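Local coordinates for protein Cry37AA1 (Bacillus thuringiensis, PDB 4RHZ) that forms a binary complex with Cry23Aa1, binds calcium, probably has a C2-type fold, and probably acts as the smaller partner of an insecticidal toxin pair, at residues F8-Y13 / E39-D44. Numbering follows the deposited sequence.
Sequences FTINFY and EIWKQD
F12 tilts the edge of its ring toward the face of the W41 indole, CZ lying over the middle of the bicycle and coming within 3.6 Å of W41 CE2. The two side chains arrive from opposite directions, one from each sheet, with planes inclined at 55° and the F12 centroid 5.0 Å from that of the six-membered ring: an edge-to-face pair. In W41, CG anti to the backbone N (chi1 172°) carries the indole toward the other sheet, and chi2 near 87° turns its face to F12, while the backbone N of Q43 lies over the rim of the opposite face.

At the other end I40 lies across F8 at about a right angle. Its CG2 sits almost on the ring normal, 3.9 Å from the F8 centroid, a CH-pi contact over one face. Its other branch, with CG1 between the backbone N and the carbonyl carbon, brings CD1 to 3.8 Å from F8 CD2. Between the two aromatic contacts, I10 CD1 wedges in, 3.7 Å from both I40 CD1 and W41 CB.

I40 and W41 can both point inward because a classic beta bulge against strand 26-30 breaks the alternation of strand 38-43, whereas F8, I10 and F12 follow the regular every-second-residue pattern of strand 4-13. The contact thus joins the two antiparallel sheets of the beta sandwich. F75 and I60 add to the core around F8 and I40, and Y56 packs edge-to-face on W41. No hydrogen bond crosses between the segments, so their mutual fit rests on dispersion and weak ring electrostatics, with apolar side chains shielded from water.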
loop_
_atom_site.group_PDB
_atom_site.type_symbol
_atom_site.label_atom_id
_atom_site.label_comp_id
_atom_site.label_asym_id
_atom_site.label_seq_id
_atom_site.Cartn_x
_atom_site.Cartn_y
_atom_site.Cartn_z
ATOM N N PHE B 8 -3.125 9.057 18.505
ATOM C CA PHE B 8 -4.046 8.217 17.842
ATOM C C PHE B 8 -4.617 9.032 16.727
ATOM O O PHE B 8 -5.033 10.176 16.953
ATOM C CB PHE B 8 -5.182 7.810 18.841
ATOM C CG PHE B 8 -4.653 7.006 20.011
ATOM C CD1 PHE B 8 -4.349 7.626 21.232
ATOM C CD2 PHE B 8 -4.336 5.664 19.853
ATOM C CE1 PHE B 8 -3.798 6.916 22.267
ATOM C CE2 PHE B 8 -3.780 4.921 20.895
ATOM C CZ PHE B 8 -3.522 5.543 22.108
ATOM N N THR B 9 -4.674 8.451 15.522
ATOM C CA THR B 9 -5.344 9.185 14.431
ATOM C C THR B 9 -6.441 8.331 13.935
ATOM O O THR B 9 -6.182 7.280 13.419
ATOM C CB THR B 9 -4.382 9.470 13.265
ATOM O OG1 THR B 9 -3.275 10.182 13.789
ATOM C CG2 THR B 9 -5.068 10.313 12.193
ATOM N N ILE B 10 -7.657 8.802 14.056
ATOM C CA ILE B 10 -8.757 8.001 13.787
ATOM C C ILE B 10 -9.502 8.570 12.590
ATOM O O ILE B 10 -9.747 9.796 12.547
ATOM C CB ILE B 10 -9.722 8.077 15.000
ATOM C CG1 ILE B 10 -8.987 7.686 16.322
ATOM C CG2 ILE B 10 -10.959 7.310 14.722
ATOM C CD1 ILE B 10 -9.868 7.780 17.551
ATOM N N ASN B 11 -9.911 7.683 11.650
ATOM C CA ASN B 11 -10.696 8.086 10.506
ATOM C C ASN B 11 -11.976 7.353 10.421
ATOM O O ASN B 11 -11.984 6.128 10.585
ATOM C CB ASN B 11 -9.885 7.842 9.247
ATOM C CG ASN B 11 -8.945 8.975 8.983
ATOM O OD1 ASN B 11 -9.388 10.017 8.560
ATOM N ND2 ASN B 11 -7.665 8.815 9.290
ATOM N N PHE B 12 -13.059 8.098 10.150
ATOM C CA PHE B 12 -14.391 7.568 10.084
ATOM C C PHE B 12 -14.888 7.535 8.634
ATOM O O PHE B 12 -14.666 8.461 7.915
ATOM C CB PHE B 12 -15.318 8.450 10.896
ATOM C CG PHE B 12 -14.899 8.631 12.361
ATOM C CD1 PHE B 12 -14.016 9.657 12.732
ATOM C CD2 PHE B 12 -15.443 7.791 13.371
ATOM C CE1 PHE B 12 -13.660 9.837 14.083
ATOM C CE2 PHE B 12 -15.117 7.960 14.702
ATOM C CZ PHE B 12 -14.217 8.991 15.088
ATOM N N TYR B 13 -15.624 6.492 8.227
ATOM C CA TYR B 13 -16.061 6.324 6.852
ATOM C C TYR B 13 -17.475 5.842 6.896
ATOM O O TYR B 13 -17.774 4.975 7.732
ATOM C CB TYR B 13 -15.200 5.287 6.141
ATOM C CG TYR B 13 -13.784 5.680 6.034
ATOM C CD1 TYR B 13 -13.315 6.430 4.930
ATOM C CD2 TYR B 13 -12.891 5.331 7.027
ATOM C CE1 TYR B 13 -11.912 6.829 4.839
ATOM C CE2 TYR B 13 -11.552 5.658 6.940
ATOM C CZ TYR B 13 -11.051 6.435 5.849
ATOM O OH TYR B 13 -9.685 6.755 5.814
ATOM N N GLU B 39 -10.739 5.247 26.803
ATOM C CA GLU B 39 -11.209 5.940 25.615
ATOM C C GLU B 39 -10.172 6.785 24.931
ATOM O O GLU B 39 -9.392 7.503 25.578
ATOM C CB GLU B 39 -12.482 6.776 25.784
ATOM C CG GLU B 39 -12.720 7.322 27.100
ATOM C CD GLU B 39 -13.349 6.288 28.006
ATOM O OE1 GLU B 39 -12.581 5.799 28.887
ATOM O OE2 GLU B 39 -14.573 5.988 27.833
ATOM N N ILE B 40 -10.146 6.628 23.614
ATOM C CA ILE B 40 -9.378 7.509 22.744
ATOM C C ILE B 40 -10.301 8.430 21.936
ATOM O O ILE B 40 -9.845 9.379 21.313
ATOM C CB ILE B 40 -8.362 6.700 21.854
ATOM C CG1 ILE B 40 -9.084 5.875 20.774
ATOM C CG2 ILE B 40 -7.490 5.837 22.780
ATOM C CD1 ILE B 40 -8.161 5.290 19.637
ATOM N N TRP B 41 -11.600 8.171 21.998
ATOM C CA TRP B 41 -12.555 9.019 21.358
ATOM C C TRP B 41 -13.922 8.707 21.899
ATOM O O TRP B 41 -14.277 7.542 22.063
ATOM C CB TRP B 41 -12.571 8.790 19.832
ATOM C CG TRP B 41 -13.678 9.505 19.129
ATOM C CD1 TRP B 41 -13.640 10.788 18.654
ATOM C CD2 TRP B 41 -14.994 9.000 18.825
ATOM N NE1 TRP B 41 -14.861 11.126 18.092
ATOM C CE2 TRP B 41 -15.694 10.040 18.146
ATOM C CE3 TRP B 41 -15.645 7.764 19.044
ATOM C CZ2 TRP B 41 -17.021 9.896 17.701
ATOM C CZ3 TRP B 41 -16.933 7.589 18.585
ATOM C CH2 TRP B 41 -17.634 8.678 17.915
ATOM N N LYS B 42 -14.722 9.754 22.078
ATOM C CA LYS B 42 -16.073 9.663 22.652
ATOM C C LYS B 42 -16.936 10.829 22.122
ATOM O O LYS B 42 -16.489 11.989 22.100
ATOM C CB LYS B 42 -15.982 9.756 24.183
ATOM C CG LYS B 42 -17.273 9.397 24.923
ATOM C CD LYS B 42 -17.071 9.626 26.436
ATOM C CE LYS B 42 -18.420 9.515 27.186
ATOM N NZ LYS B 42 -18.761 8.077 27.504
ATOM N N GLN B 43 -18.146 10.540 21.672
ATOM C CA GLN B 43 -19.061 11.604 21.304
ATOM C C GLN B 43 -20.436 11.066 21.579
ATOM O O GLN B 43 -20.810 10.013 21.034
ATOM C CB GLN B 43 -18.917 11.995 19.810
ATOM C CG GLN B 43 -20.059 12.913 19.253
ATOM C CD GLN B 43 -20.146 14.228 20.023
ATOM O OE1 GLN B 43 -19.207 15.047 20.003
ATOM N NE2 GLN B 43 -21.269 14.436 20.722
ATOM N N ASP B 44 -21.184 11.770 22.440
ATOM C CA ASP B 44 -22.556 11.391 22.746
ATOM C C ASP B 44 -23.479 11.667 21.594
ATOM O O ASP B 44 -23.251 12.577 20.795
ATOM C CB ASP B 44 -23.065 12.091 23.988
ATOM C CG ASP B 44 -22.304 11.697 25.221
ATOM O OD1 ASP B 44 -22.235 12.569 26.088
ATOM O OD2 ASP B 44 -21.762 10.559 25.315
#